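Chloramphenicol acetyltransferase (PDB 2I9D) probably transfers an acetyl group from acetyl-CoA to chloramphenicol, and assembles as three copies of the chain. Local coordinates at residues K93-E96 / N97-F101; D130-A133 / A134-E137; S150-P153 / D154-F157; S51-L54 / H55-A59; P106-D110 / F111-Y115. One frame throughout, in Å; residues are numbered along the deposited sequence.

Contact 1: residues K93-E96 / N97-F101; sequences KIKE and NGKFF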
loop_
_atom_site.group_PDB
_atom_site.type_symbol
_atom_site.label_atom_id
_atom_site.label_comp_id
_atom_site.label_asym_id
_atom_site.label_seq_id
_atom_site.Cartn_x
_atom_site.Cartn_y
_atom_site.Cartn_z
ATOM N N LYS A 93 1.633 22.705 -4.061
ATOM C CA LYS A 93 3.000 23.048 -3.686
ATOM C C LYS A 93 3.214 24.550 -3.903
ATOM O O LYS A 93 2.920 25.069 -4.978
ATOM C CB LYS A 93 4.008 22.228 -4.493
ATOM C CG LYS A 93 5.480 22.374 -4.058
ATOM C CD LYS A 93 6.375 21.912 -5.199
ATOM C CE LYS A 93 7.740 21.432 -4.723
ATOM N NZ LYS A 93 8.684 21.302 -5.860
ATOM N N ILE A 94 3.678 25.239 -2.857
ATOM C CA ILE A 94 3.888 26.695 -2.885
ATOM C C ILE A 94 5.374 27.089 -2.849
ATOM O O ILE A 94 5.719 28.191 -3.258
ATOM C CB ILE A 94 3.088 27.475 -1.764
ATOM C CG1 ILE A 94 3.529 27.067 -0.354
ATOM C CG2 ILE A 94 1.581 27.329 -1.959
ATOM C CD1 ILE A 94 2.638 27.580 0.788
ATOM N N LYS A 95 6.240 26.196 -2.365
ATOM C CA LYS A 95 7.682 26.470 -2.286
ATOM C C LYS A 95 8.509 25.285 -2.768
ATOM O O LYS A 95 8.059 24.134 -2.722
ATOM C CB LYS A 95 8.087 26.860 -0.854
ATOM C CG LYS A 95 7.711 28.299 -0.483
ATOM C CD LYS A 95 8.066 28.664 0.947
ATOM C CE LYS A 95 7.397 30.001 1.326
ATOM N NZ LYS A 95 7.346 30.249 2.816
ATOM N N GLU A 96 9.729 25.570 -3.211
ATOM C CA GLU A 96 10.600 24.536 -3.778
ATOM C C GLU A 96 11.135 23.495 -2.777
ATOM O O GLU A 96 11.660 22.458 -3.194
ATOM C CB GLU A 96 11.734 25.166 -4.604
ATOM C CG GLU A 96 11.244 25.747 -5.945
ATOM C CD GLU A 96 10.156 24.871 -6.613
ATOM O OE1 GLU A 96 10.529 23.857 -7.267
ATOM O OE2 GLU A 96 8.935 25.198 -6.479
ATOM N N ASN A 97 10.982 23.773 -1.479
ATOM C CA ASN A 97 11.344 22.835 -0.412
ATOM C C ASN A 97 10.181 21.920 -0.003
ATOM O O ASN A 97 10.250 21.241 1.043
ATOM C CB ASN A 97 11.785 23.605 0.818
ATOM C CG ASN A 97 10.623 24.315 1.483
ATOM O OD1 ASN A 97 9.634 24.640 0.816
ATOM N ND2 ASN A 97 10.711 24.524 2.797
ATOM N N GLY A 98 9.098 21.947 -0.786
ATOM C CA GLY A 98 7.969 21.060 -0.554
ATOM C C GLY A 98 6.749 21.653 0.114
ATOM O O GLY A 98 5.675 21.025 0.094
ATOM N N LYS A 99 6.889 22.856 0.695
ATOM C CA LYS A 99 5.736 23.541 1.303
ATOM C C LYS A 99 4.582 23.591 0.341
ATOM O O LYS A 99 4.736 23.878 -0.842
ATOM C CB LYS A 99 6.049 24.962 1.822
ATOM C CG LYS A 99 6.209 24.987 3.345
ATOM C CD LYS A 99 6.045 26.406 3.966
ATOM C CE LYS A 99 4.564 26.715 4.440
ATOM N NZ LYS A 99 3.897 25.566 5.193
ATOM N N PHE A 100 3.416 23.266 0.861
ATOM C CA PHE A 100 2.214 23.283 0.056
ATOM C C PHE A 100 1.146 24.003 0.851
ATOM O O PHE A 100 1.257 24.158 2.064
ATOM C CB PHE A 100 1.762 21.844 -0.242
ATOM C CG PHE A 100 1.522 21.029 0.993
ATOM C CD1 PHE A 100 0.283 21.051 1.628
ATOM C CD2 PHE A 100 2.540 20.247 1.534
ATOM C CE1 PHE A 100 0.057 20.287 2.762
ATOM C CE2 PHE A 100 2.319 19.501 2.689
ATOM C CZ PHE A 100 1.079 19.520 3.301
ATOM N N PHE A 101 0.103 24.426 0.154
ATOM C CA PHE A 101 -1.078 24.904 0.826
ATOM C C PHE A 101 -2.276 24.142 0.260
ATOM O O PHE A 101 -2.504 24.133 -0.964
ATOM C CB PHE A 101 -1.180 26.443 0.654
ATOM C CG PHE A 101 -2.415 27.047 1.243
ATOM C CD1 PHE A 101 -2.507 27.280 2.617
ATOM C CD2 PHE A 101 -3.502 27.378 0.419
ATOM C CE1 PHE A 101 -3.670 27.834 3.179
ATOM C CE2 PHE A 101 -4.667 27.957 0.965
ATOM C CZ PHE A 101 -4.754 28.171 2.353
#

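Contact 2: residues D130-A133 / A134-E137; sequences DPYA and AENE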
loop_
_atom_site.group_PDB
_atom_site.type_symbol
_atom_site.label_atom_id
_atom_site.label_comp_id
_atom_site.label_asym_id
_atom_site.label_seq_id
_atom_site.Cartn_x
_atom_site.Cartn_y
_atom_site.Cartn_z
ATOM N N ASP A 130 -1.082 28.017 6.279
ATOM C CA ASP A 130 -1.211 26.843 7.094
ATOM C C ASP A 130 -1.524 25.674 6.143
ATOM O O ASP A 130 -2.573 25.683 5.494
ATOM C CB ASP A 130 -2.358 27.091 8.064
ATOM C CG ASP A 130 -2.623 25.932 8.992
ATOM O OD1 ASP A 130 -2.112 24.805 8.749
ATOM O OD2 ASP A 130 -3.374 26.160 9.967
ATOM N N PRO A 131 -0.594 24.683 6.028
ATOM C CA PRO A 131 -0.814 23.583 5.056
ATOM C C PRO A 131 -2.129 22.805 5.233
ATOM O O PRO A 131 -2.631 22.259 4.234
ATOM C CB PRO A 131 0.402 22.635 5.264
ATOM C CG PRO A 131 1.160 23.166 6.453
ATOM C CD PRO A 131 0.706 24.569 6.732
ATOM N N TYR A 132 -2.646 22.742 6.476
ATOM C CA TYR A 132 -3.877 22.001 6.802
ATOM C C TYR A 132 -5.133 22.818 7.171
ATOM O O TYR A 132 -6.165 22.250 7.532
ATOM C CB TYR A 132 -3.578 20.943 7.856
ATOM C CG TYR A 132 -2.738 19.829 7.249
ATOM C CD1 TYR A 132 -3.321 18.897 6.370
ATOM C CD2 TYR A 132 -1.375 19.731 7.529
ATOM C CE1 TYR A 132 -2.564 17.877 5.791
ATOM C CE2 TYR A 132 -0.601 18.735 6.942
ATOM C CZ TYR A 132 -1.205 17.803 6.085
ATOM O OH TYR A 132 -0.453 16.830 5.503
ATOM N N ALA A 133 -5.056 24.143 7.045
ATOM C CA ALA A 133 -6.193 25.022 7.318
ATOM C C ALA A 133 -7.436 24.582 6.553
ATOM O O ALA A 133 -8.490 24.448 7.152
ATOM C CB ALA A 133 -5.843 26.498 7.011
ATOM N N ALA A 134 -7.312 24.336 5.244
ATOM C CA ALA A 134 -8.470 23.951 4.413
ATOM C C ALA A 134 -9.152 22.670 4.883
ATOM O O ALA A 134 -10.385 22.580 4.924
ATOM C CB ALA A 134 -8.064 23.822 2.938
ATOM N N GLU A 135 -8.359 21.676 5.259
ATOM C CA GLU A 135 -8.948 20.446 5.804
ATOM C C GLU A 135 -9.619 20.670 7.166
ATOM O O GLU A 135 -10.669 20.098 7.437
ATOM C CB GLU A 135 -7.895 19.327 5.915
ATOM C CG GLU A 135 -7.266 18.920 4.580
ATOM C CD GLU A 135 -6.725 17.500 4.617
ATOM O OE1 GLU A 135 -7.531 16.561 4.875
ATOM O OE2 GLU A 135 -5.501 17.328 4.394
ATOM N N ASN A 136 -9.005 21.470 8.034
ATOM C CA ASN A 136 -9.579 21.645 9.361
ATOM C C ASN A 136 -10.839 22.508 9.323
ATOM O O ASN A 136 -11.744 22.349 10.142
ATOM C CB ASN A 136 -8.537 22.125 10.388
ATOM C CG ASN A 136 -7.639 20.983 10.889
ATOM O OD1 ASN A 136 -7.818 19.829 10.515
ATOM N ND2 ASN A 136 -6.679 21.305 11.720
ATOM N N GLU A 137 -10.903 23.377 8.319
ATOM C CA GLU A 137 -12.090 24.148 8.010
ATOM C C GLU A 137 -13.255 23.251 7.582
ATOM O O GLU A 137 -14.361 23.391 8.099
ATOM C CB GLU A 137 -11.775 25.192 6.946
ATOM C CG GLU A 137 -13.004 25.991 6.545
ATOM C CD GLU A 137 -12.663 27.122 5.622
ATOM O OE1 GLU A 137 -12.481 26.875 4.411
ATOM O OE2 GLU A 137 -12.584 28.272 6.107
HETATM O O HOH W 1 -4.854 24.631 3.835
#

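Contact 3: residues S150-P153 / D154-F157; sequences SATP and DLYF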
loop_
_atom_site.group_PDB
_atom_site.type_symbol
_atom_site.label_atom_id
_atom_site.label_comp_id
_atom_site.label_asym_id
_atom_site.label_seq_id
_atom_site.Cartn_x
_atom_site.Cartn_y
_atom_site.Cartn_z
ATOM N N SER A 150 -3.364 14.248 -3.660
ATOM C CA SER A 150 -2.030 14.795 -3.495
ATOM C C SER A 150 -1.139 14.345 -4.677
ATOM O O SER A 150 -1.036 13.156 -4.936
ATOM C CB SER A 150 -1.476 14.344 -2.141
ATOM O OG SER A 150 -0.091 14.592 -2.104
ATOM N N ALA A 151 -0.536 15.298 -5.406
ATOM C CA ALA A 151 0.312 14.967 -6.567
ATOM C C ALA A 151 1.772 14.828 -6.207
ATOM O O ALA A 151 2.304 15.655 -5.469
ATOM C CB ALA A 151 0.161 16.004 -7.684
ATOM N N THR A 152 2.432 13.796 -6.740
ATOM C CA THR A 152 3.871 13.734 -6.674
ATOM C C THR A 152 4.353 13.485 -8.080
ATOM O O THR A 152 4.647 12.328 -8.440
ATOM C CB THR A 152 4.446 12.683 -5.626
ATOM O OG1 THR A 152 4.147 11.357 -6.047
ATOM C CG2 THR A 152 3.814 12.881 -4.324
ATOM N N PRO A 153 4.437 14.570 -8.885
ATOM C CA PRO A 153 4.636 14.453 -10.322
ATOM C C PRO A 153 5.997 13.951 -10.730
ATOM O O PRO A 153 6.154 13.568 -11.888
ATOM C CB PRO A 153 4.397 15.885 -10.840
ATOM C CG PRO A 153 4.763 16.767 -9.674
ATOM C CD PRO A 153 4.303 15.985 -8.466
ATOM N N ASP A 154 6.953 13.950 -9.799
ATOM C CA ASP A 154 8.322 13.475 -10.044
ATOM C C ASP A 154 8.614 12.076 -9.465
ATOM O O ASP A 154 9.779 11.634 -9.447
ATOM C CB ASP A 154 9.353 14.471 -9.480
ATOM C CG ASP A 154 9.257 15.853 -10.131
ATOM O OD1 ASP A 154 9.096 15.936 -11.370
ATOM O OD2 ASP A 154 9.340 16.857 -9.392
ATOM N N LEU A 155 7.566 11.393 -8.991
ATOM C CA LEU A 155 7.697 10.069 -8.416
ATOM C C LEU A 155 6.709 9.073 -9.024
ATOM O O LEU A 155 5.495 9.296 -8.994
ATOM C CB LEU A 155 7.470 10.140 -6.900
ATOM C CG LEU A 155 7.571 8.839 -6.079
ATOM C CD1 LEU A 155 8.886 8.102 -6.353
ATOM C CD2 LEU A 155 7.384 9.100 -4.575
ATOM N N TYR A 156 7.238 7.978 -9.580
ATOM C CA TYR A 156 6.410 6.833 -9.962
ATOM C C TYR A 156 6.427 5.893 -8.757
ATOM O O TYR A 156 7.497 5.595 -8.190
ATOM C CB TYR A 156 6.911 6.128 -11.249
ATOM C CG TYR A 156 5.805 5.294 -11.904
ATOM C CD1 TYR A 156 4.981 5.849 -12.881
ATOM C CD2 TYR A 156 5.546 3.978 -11.490
ATOM C CE1 TYR A 156 3.935 5.104 -13.464
ATOM C CE2 TYR A 156 4.495 3.222 -12.043
ATOM C CZ TYR A 156 3.702 3.792 -13.041
ATOM O OH TYR A 156 2.680 3.077 -13.619
ATOM N N PHE A 157 5.245 5.481 -8.309
ATOM C CA PHE A 157 5.148 4.567 -7.150
ATOM C C PHE A 157 4.225 3.413 -7.542
ATOM O O PHE A 157 3.371 3.575 -8.423
ATOM C CB PHE A 157 4.607 5.301 -5.918
ATOM C CG PHE A 157 3.314 6.080 -6.173
ATOM C CD1 PHE A 157 2.072 5.419 -6.187
ATOM C CD2 PHE A 157 3.334 7.481 -6.373
ATOM C CE1 PHE A 157 0.870 6.127 -6.418
ATOM C CE2 PHE A 157 2.129 8.200 -6.602
ATOM C CZ PHE A 157 0.895 7.513 -6.617
#

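Contact 4: residues S51-L54 / H55-A59; sequences SFFL and HYLYA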
loop_
_atom_site.group_PDB
_atom_site.type_symbol
_atom_site.label_atom_id
_atom_site.label_comp_id
_atom_site.label_asym_id
_atom_site.label_seq_id
_atom_site.Cartn_x
_atom_site.Cartn_y
_atom_site.Cartn_z
ATOM N N SER A 51 -2.468 23.193 -17.789
ATOM C CA SER A 51 -1.892 22.355 -16.742
ATOM C C SER A 51 -2.389 20.898 -16.833
ATOM O O SER A 51 -3.593 20.624 -16.750
ATOM C CB SER A 51 -2.198 22.966 -15.385
ATOM O OG SER A 51 -1.690 22.167 -14.334
ATOM N N PHE A 52 -1.461 19.963 -17.045
ATOM C CA PHE A 52 -1.823 18.547 -17.109
ATOM C C PHE A 52 -2.425 18.081 -15.756
ATOM O O PHE A 52 -3.384 17.290 -15.713
ATOM C CB PHE A 52 -0.593 17.734 -17.503
ATOM C CG PHE A 52 -0.800 16.233 -17.473
ATOM C CD1 PHE A 52 -1.795 15.633 -18.235
ATOM C CD2 PHE A 52 0.024 15.422 -16.695
ATOM C CE1 PHE A 52 -1.991 14.246 -18.204
ATOM C CE2 PHE A 52 -0.160 14.028 -16.674
ATOM C CZ PHE A 52 -1.170 13.454 -17.438
ATOM N N PHE A 53 -1.873 18.615 -14.665
ATOM C CA PHE A 53 -2.401 18.418 -13.297
ATOM C C PHE A 53 -3.932 18.607 -13.178
ATOM O O PHE A 53 -4.636 17.779 -12.600
ATOM C CB PHE A 53 -1.632 19.312 -12.298
ATOM C CG PHE A 53 -2.272 19.389 -10.948
ATOM C CD1 PHE A 53 -2.201 18.299 -10.054
ATOM C CD2 PHE A 53 -2.976 20.529 -10.561
ATOM C CE1 PHE A 53 -2.811 18.364 -8.795
ATOM C CE2 PHE A 53 -3.572 20.602 -9.299
ATOM C CZ PHE A 53 -3.497 19.509 -8.418
ATOM N N LEU A 54 -4.447 19.688 -13.760
ATOM C CA LEU A 54 -5.870 19.977 -13.731
ATOM C C LEU A 54 -6.677 19.045 -14.617
ATOM O O LEU A 54 -7.861 18.797 -14.339
ATOM C CB LEU A 54 -6.144 21.464 -14.067
ATOM C CG LEU A 54 -5.640 22.438 -12.983
ATOM C CD1 LEU A 54 -5.726 23.897 -13.452
ATOM C CD2 LEU A 54 -6.365 22.213 -11.645
ATOM N N HIS A 55 -6.048 18.514 -15.665
ATOM C CA HIS A 55 -6.703 17.499 -16.500
ATOM C C HIS A 55 -6.960 16.187 -15.748
ATOM O O HIS A 55 -8.049 15.653 -15.817
ATOM C CB HIS A 55 -5.908 17.231 -17.784
ATOM C CG HIS A 55 -6.189 18.200 -18.886
ATOM N ND1 HIS A 55 -6.882 17.849 -20.033
ATOM C CD2 HIS A 55 -5.865 19.510 -19.026
ATOM C CE1 HIS A 55 -6.973 18.901 -20.827
ATOM N NE2 HIS A 55 -6.366 19.920 -20.238
ATOM N N TYR A 56 -5.963 15.660 -15.038
ATOM C CA TYR A 56 -6.204 14.443 -14.259
ATOM C C TYR A 56 -6.950 14.687 -12.952
ATOM O O TYR A 56 -7.679 13.811 -12.490
ATOM C CB TYR A 56 -4.955 13.557 -14.095
ATOM C CG TYR A 56 -3.801 14.079 -13.263
ATOM C CD1 TYR A 56 -3.888 14.177 -11.851
ATOM C CD2 TYR A 56 -2.589 14.396 -13.870
ATOM C CE1 TYR A 56 -2.790 14.626 -11.089
ATOM C CE2 TYR A 56 -1.490 14.840 -13.117
ATOM C CZ TYR A 56 -1.597 14.941 -11.742
ATOM O OH TYR A 56 -0.510 15.378 -11.029
ATOM N N LEU A 57 -6.819 15.898 -12.406
ATOM C CA LEU A 57 -7.583 16.274 -11.225
ATOM C C LEU A 57 -9.074 16.247 -11.561
ATOM O O LEU A 57 -9.904 15.708 -10.796
ATOM C CB LEU A 57 -7.144 17.647 -10.691
ATOM C CG LEU A 57 -7.576 17.995 -9.257
ATOM C CD1 LEU A 57 -6.785 17.130 -8.269
ATOM C CD2 LEU A 57 -7.362 19.501 -8.919
ATOM N N TYR A 58 -9.411 16.810 -12.716
ATOM C CA TYR A 58 -10.783 16.773 -13.192
ATOM C C TYR A 58 -11.287 15.340 -13.407
ATOM O O TYR A 58 -12.393 14.987 -12.960
ATOM C CB TYR A 58 -10.937 17.577 -14.492
ATOM C CG TYR A 58 -12.345 17.519 -15.017
ATOM C CD1 TYR A 58 -13.368 18.177 -14.352
ATOM C CD2 TYR A 58 -12.667 16.761 -16.135
ATOM C CE1 TYR A 58 -14.678 18.124 -14.800
ATOM C CE2 TYR A 58 -13.989 16.701 -16.604
ATOM C CZ TYR A 58 -14.986 17.388 -15.914
ATOM O OH TYR A 58 -16.299 17.361 -16.340
ATOM N N ALA A 59 -10.476 14.537 -14.105
ATOM C CA ALA A 59 -10.813 13.136 -14.399
ATOM C C ALA A 59 -11.183 12.387 -13.132
ATOM O O ALA A 59 -12.189 11.670 -13.094
ATOM C CB ALA A 59 -9.659 12.442 -15.118
#

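Contact 5: residues P106-D110 / F111-Y115; sequences PYHND and FDTFY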
loop_
_atom_site.group_PDB
_atom_site.type_symbol
_atom_site.label_atom_id
_atom_site.label_comp_id
_atom_site.label_asym_id
_atom_site.label_seq_id
_atom_site.Cartn_x
_atom_site.Cartn_y
_atom_site.Cartn_z
ATOM N N PRO A 106 -14.073 23.538 -6.713
ATOM C CA PRO A 106 -15.446 23.047 -6.938
ATOM C C PRO A 106 -15.538 22.196 -8.197
ATOM O O PRO A 106 -14.883 22.490 -9.200
ATOM C CB PRO A 106 -16.270 24.342 -7.097
ATOM C CG PRO A 106 -15.262 25.357 -7.657
ATOM C CD PRO A 106 -13.937 24.987 -6.963
ATOM N N TYR A 107 -16.332 21.139 -8.137
ATOM C CA TYR A 107 -16.654 20.399 -9.343
ATOM C C TYR A 107 -17.604 21.172 -10.307
ATOM O O TYR A 107 -18.589 21.780 -9.888
ATOM C CB TYR A 107 -17.234 19.035 -8.982
ATOM C CG TYR A 107 -17.604 18.188 -10.175
ATOM C CD1 TYR A 107 -16.637 17.770 -11.101
ATOM C CD2 TYR A 107 -18.921 17.791 -10.373
ATOM C CE1 TYR A 107 -16.982 16.991 -12.180
ATOM C CE2 TYR A 107 -19.275 17.003 -11.451
ATOM C CZ TYR A 107 -18.317 16.616 -12.349
ATOM O OH TYR A 107 -18.706 15.842 -13.421
ATOM N N HIS A 108 -17.280 21.139 -11.596
ATOM C CA HIS A 108 -18.201 21.576 -12.645
ATOM C C HIS A 108 -18.247 20.467 -13.689
ATOM O O HIS A 108 -17.194 19.918 -14.047
ATOM C CB HIS A 108 -17.724 22.884 -13.298
ATOM C CG HIS A 108 -17.611 24.034 -12.345
ATOM N ND1 HIS A 108 -18.709 24.608 -11.735
ATOM C CD2 HIS A 108 -16.531 24.724 -11.899
ATOM C CE1 HIS A 108 -18.310 25.592 -10.946
ATOM N NE2 HIS A 108 -16.994 25.686 -11.030
ATOM N N ASN A 109 -19.444 20.138 -14.183
ATOM C CA ASN A 109 -19.593 19.067 -15.192
ATOM C C ASN A 109 -18.982 19.419 -16.565
ATOM O O ASN A 109 -18.702 18.534 -17.389
ATOM C CB ASN A 109 -21.052 18.603 -15.302
ATOM C CG ASN A 109 -21.224 17.334 -16.166
ATOM O OD1 ASN A 109 -20.247 16.715 -16.635
ATOM N ND2 ASN A 109 -22.494 16.944 -16.376
ATOM N N ASP A 110 -18.739 20.706 -16.782
ATOM C CA ASP A 110 -18.084 21.175 -17.994
ATOM C C ASP A 110 -16.595 21.437 -17.720
ATOM O O ASP A 110 -16.247 22.305 -16.912
ATOM C CB ASP A 110 -18.803 22.435 -18.518
ATOM C CG ASP A 110 -17.973 23.216 -19.528
ATOM O OD1 ASP A 110 -17.501 22.609 -20.517
ATOM O OD2 ASP A 110 -17.779 24.436 -19.328
ATOM N N PHE A 111 -15.720 20.698 -18.395
ATOM C CA PHE A 111 -14.281 20.833 -18.152
ATOM C C PHE A 111 -13.727 22.263 -18.213
ATOM O O PHE A 111 -12.954 22.653 -17.346
ATOM C CB PHE A 111 -13.447 19.911 -19.055
ATOM C CG PHE A 111 -11.967 20.095 -18.880
ATOM C CD1 PHE A 111 -11.323 19.590 -17.759
ATOM C CD2 PHE A 111 -11.223 20.817 -19.812
ATOM C CE1 PHE A 111 -9.958 19.762 -17.585
ATOM C CE2 PHE A 111 -9.843 21.010 -19.644
ATOM C CZ PHE A 111 -9.214 20.475 -18.536
ATOM N N ASP A 112 -14.103 23.025 -19.241
ATOM C CA ASP A 112 -13.602 24.389 -19.421
ATOM C C ASP A 112 -13.931 25.280 -18.233
ATOM O O ASP A 112 -13.107 26.091 -17.814
ATOM C CB ASP A 112 -14.152 25.024 -20.703
ATOM C CG ASP A 112 -13.777 24.250 -21.953
ATOM O OD1 ASP A 112 -12.819 23.449 -21.907
ATOM O OD2 ASP A 112 -14.441 24.452 -22.998
ATOM N N THR A 113 -15.141 25.126 -17.709
ATOM C CA THR A 113 -15.594 25.856 -16.528
ATOM C C THR A 113 -14.778 25.435 -15.307
ATOM O O THR A 113 -14.276 26.297 -14.566
ATOM C CB THR A 113 -17.105 25.607 -16.254
ATOM O OG1 THR A 113 -17.864 26.026 -17.382
ATOM C CG2 THR A 113 -17.592 26.371 -15.024
ATOM N N PHE A 114 -14.647 24.121 -15.107
ATOM C CA PHE A 114 -13.814 23.597 -14.020
ATOM C C PHE A 114 -12.381 24.101 -14.160
ATOM O O PHE A 114 -11.814 24.630 -13.209
ATOM C CB PHE A 114 -13.842 22.056 -13.943
ATOM C CG PHE A 114 -12.825 21.486 -12.976
ATOM C CD1 PHE A 114 -13.143 21.307 -11.624
ATOM C CD2 PHE A 114 -11.537 21.173 -13.401
ATOM C CE1 PHE A 114 -12.196 20.804 -10.721
ATOM C CE2 PHE A 114 -10.597 20.664 -12.511
ATOM C CZ PHE A 114 -10.920 20.482 -11.170
ATOM N N TYR A 115 -11.822 23.953 -15.361
ATOM C CA TYR A 115 -10.450 24.336 -15.631
ATOM C C TYR A 115 -10.162 25.790 -15.249
ATOM O O TYR A 115 -9.171 26.079 -14.552
ATOM C CB TYR A 115 -10.044 24.088 -17.095
ATOM C CG TYR A 115 -8.572 24.371 -17.264
ATOM C CD1 TYR A 115 -7.626 23.363 -17.046
ATOM C CD2 TYR A 115 -8.106 25.675 -17.548
ATOM C CE1 TYR A 115 -6.272 23.625 -17.132
ATOM C CE2 TYR A 115 -6.729 25.948 -17.644
ATOM C CZ TYR A 115 -5.825 24.909 -17.433
ATOM O OH TYR A 115 -4.467 25.132 -17.510
HETATM O O HOH W 2 -12.791 24.333 -10.057
#

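Contact 1: residues K93-E96 / N97-F101
Residues 93-96 and 97-101 form the hairpin end that joins strands 87-93 and 100-105. Lys93 and Phe100 are an antiparallel non-hydrogen-bonded pair. Beyond them the chain reverses through a type I turn from Lys95 to Gly98, and the pattern fits a type I turn followed by a G1 bulge.

The backbone bonds come first. Gly98 N closes the turn on Lys95 O at 3.1 Å. Lys99 O takes two donors from one face of its plane, Ile94 N at 2.7 Å and Lys95 N at 3.2 Å. Gly98 has a positive phi of 102°, a conformation that glycine tolerates easily.

Asn97 adds a side-chain bond. Its chi1 of 70° folds the amide back over the turn. Asn97 OD1 then accepts from Lys99 N at 3.3 Å, an Asx turn. The N-H is nearly straight on the oxygen but arrives from above the amide plane.

Two charge pairs are long and weak. Lys93 NZ and Glu96 OE1 make a salt bridge of 3.5 Å on the exposed side, and Lys95 NZ pairs with Asp128. His203 of the second subunit packs on Lys93, and Asp201 of that subunit packs on Phe100.

The apolar part is small. Ile94 sends its two branches different ways: Ile94 CG1 rests 3.9 Å from Lys99 CB, and Ile94 CG2 meets Phe101 CB at 3.9 Å.

Contact 2: residues D130-A133 / A134-E137
Tyr132 and Glu135 lie side by side and point the same way, with the ring and carboxylate planes 49° apart. The carboxylate reaches the ring at its edge, not over a face. Glu135 OE2 sits in the ring plane, 3.3 Å from both Tyr132 CD1 and Tyr132 CE1. Glu135 is extended beyond CG, which carries the carboxylate out along the ring. The other oxygen, OE1, is hydrogen-bonded to Tyr172 OH, which probably helps set how the carboxylate is turned.

Tyr132 is also the N-cap of helix 133-141. Its carbonyl O takes the first helical bond, from Asn136 N at 3.0 Å. The next is Glu137 N to Ala133 O at 2.9 Å. A type I turn from Asp130 to Ala133 leads into the helix and overlaps its cap. Asp130 OD1 meets Tyr132 N at 3.1 Å from above the carboxylate plane, an Asx turn. A water accepts from Ala134 N at 2.8 Å and lies 3.0 Å from Asp130 O, so it links the turn to the first turn of the helix.

In the trimer the Tyr132 ring stacks on Phe21 of the second subunit and meets Phe22 of that subunit at about a right angle.

The C-H edge of a phenol ring is slightly positive. The approach of OE2 in the ring plane is therefore probably mildly favourable, and the N-terminal end of the helix may further ease the charge on Glu135.

Contact 3: residues S150-P153 / D154-F157
Thr152 lies alongside Leu155, and the two side chains point the same way. The touching atoms are Thr152 OG1 and Leu155 CB, 3.6 Å apart. A chi1 of 67° turns the hydroxyl to this side. From there Thr152 OG1 also reaches the edge of the Phe157 ring, 3.8 Å from Phe157 CE2 and near the ring plane. The Phe157 side chain crosses that of Thr152 at about a right angle. The hydroxyl has a weak hydrogen bond to Ala177 O as well.

The backbone brings these groups together. A type I turn runs from Thr152 to Leu155, closed by Leu155 N on Thr152 O at 3.1 Å. Pro153 and Asp154 are its exposed corner.

Ile32 of the second subunit packs on Phe157, and Gly202 of that subunit packs on Thr152. The turn leaves strand 146-151, next to strand 174-183. Phe157 packs on strands 186-196 and 29-37, and Ala151 touches helix 52-66.

Contact 4: residues S51-L54 / H55-A59
Phe52, Phe53 and Tyr56 form an aromatic cluster on the first turns of helix 52-66, with Ser51 as the N-cap. Tyr56 is the centre of it. Its CG stands over the main chain, flanked by N and C (chi1 67°), a rotamer seldom taken inside a helix. This folds the ring back over the preceding turn.

Both phenylalanines have CG anti to N, and they meet Tyr56 differently. The edge of Tyr56 points at the face of Phe52, a T-shaped pair with centroids 5.3 Å apart and planes at 78°. The edge of Phe53 points at the face of Tyr56 in an offset version of the same geometry, planes at 87°. Phe53 CA adds a CH-pi contact over the Tyr56 face.

Main-chain bonds run beneath, including Tyr56 N to Phe52 O at 3.1 Å and Leu57 N to Phe53 O at 2.9 Å. Phe53 and Leu57 lie side by side against strands 87-93 and 146-151. Their closest side-chain atoms are Phe53 CZ and Leu57 CD2, at 3.9 Å.

Contact 5: residues P106-D110 / F111-Y115
Asp110 grips Thr113 with a single carboxylate oxygen. Asp110 OD2 accepts from Thr113 OG1 in a short bond of 2.5 Å, on its anti lone pair. Asp110 OD2 also accepts from Thr113 N at 3.2 Å, met from above the carboxylate plane. Asp110 CG is anti to the backbone N (chi1 164°), which swings the carboxylate onto the start of the helix. The Asp110 carbonyl is used too: Phe114 N bonds to Asp110 O at 3.0 Å, almost straight.

Asp110 is thus the N-cap of helix 111-124, and its bond to Thr113 N is a side-chain capping bond. The negative carboxylate probably suits the positive end of the helix dipole. Asp112 OD2 lies 4.3 Å from Asp110 OD1, so the two like charges probably repel mildly, though both sit near that positive end.

The other branch of Thr113 serves an apolar contact. Thr113 CG2 lies over the face of the His108 ring, a CH-pi contact of 3.7 Å to its centroid. Phe114 CA meets the same ring at the edge, 3.6 Å from His108 CD2. His108 NE2 is buried here without a polar partner.

Phe114 turns its own ring edge to the loop, with Phe114 CD1 3.2 Å from Pro106 O. A water donates to Pro106 O at 2.9 Å and weakly to Phe114 O.

How the contacts relate
Contacts 3 and 4 are buried, contacts 1 and 5 lie at the surface, and contact 2 is between. Contacts 1 and 2 touch: Phe100 of strand 100-105 packs on Pro131. Contacts 3 and 4 meet where Ala151 rests on Phe53 and Tyr56. Contacts 4 and 5 touch where helices 52-66 and 111-124 pack together, with Ser51 N probably hydrogen-bonded to Tyr115 OH. Contacts 2, 4 and 5 all lie at helix starts, yet only in contact 5 does the N-cap side chain itself take the bond. Contact 4 is mostly aromatic, whereas contacts 1 and 3 depend on turn bonds. Contacts 1, 2 and 3 face the second subunit; contacts 4 and 5 do not.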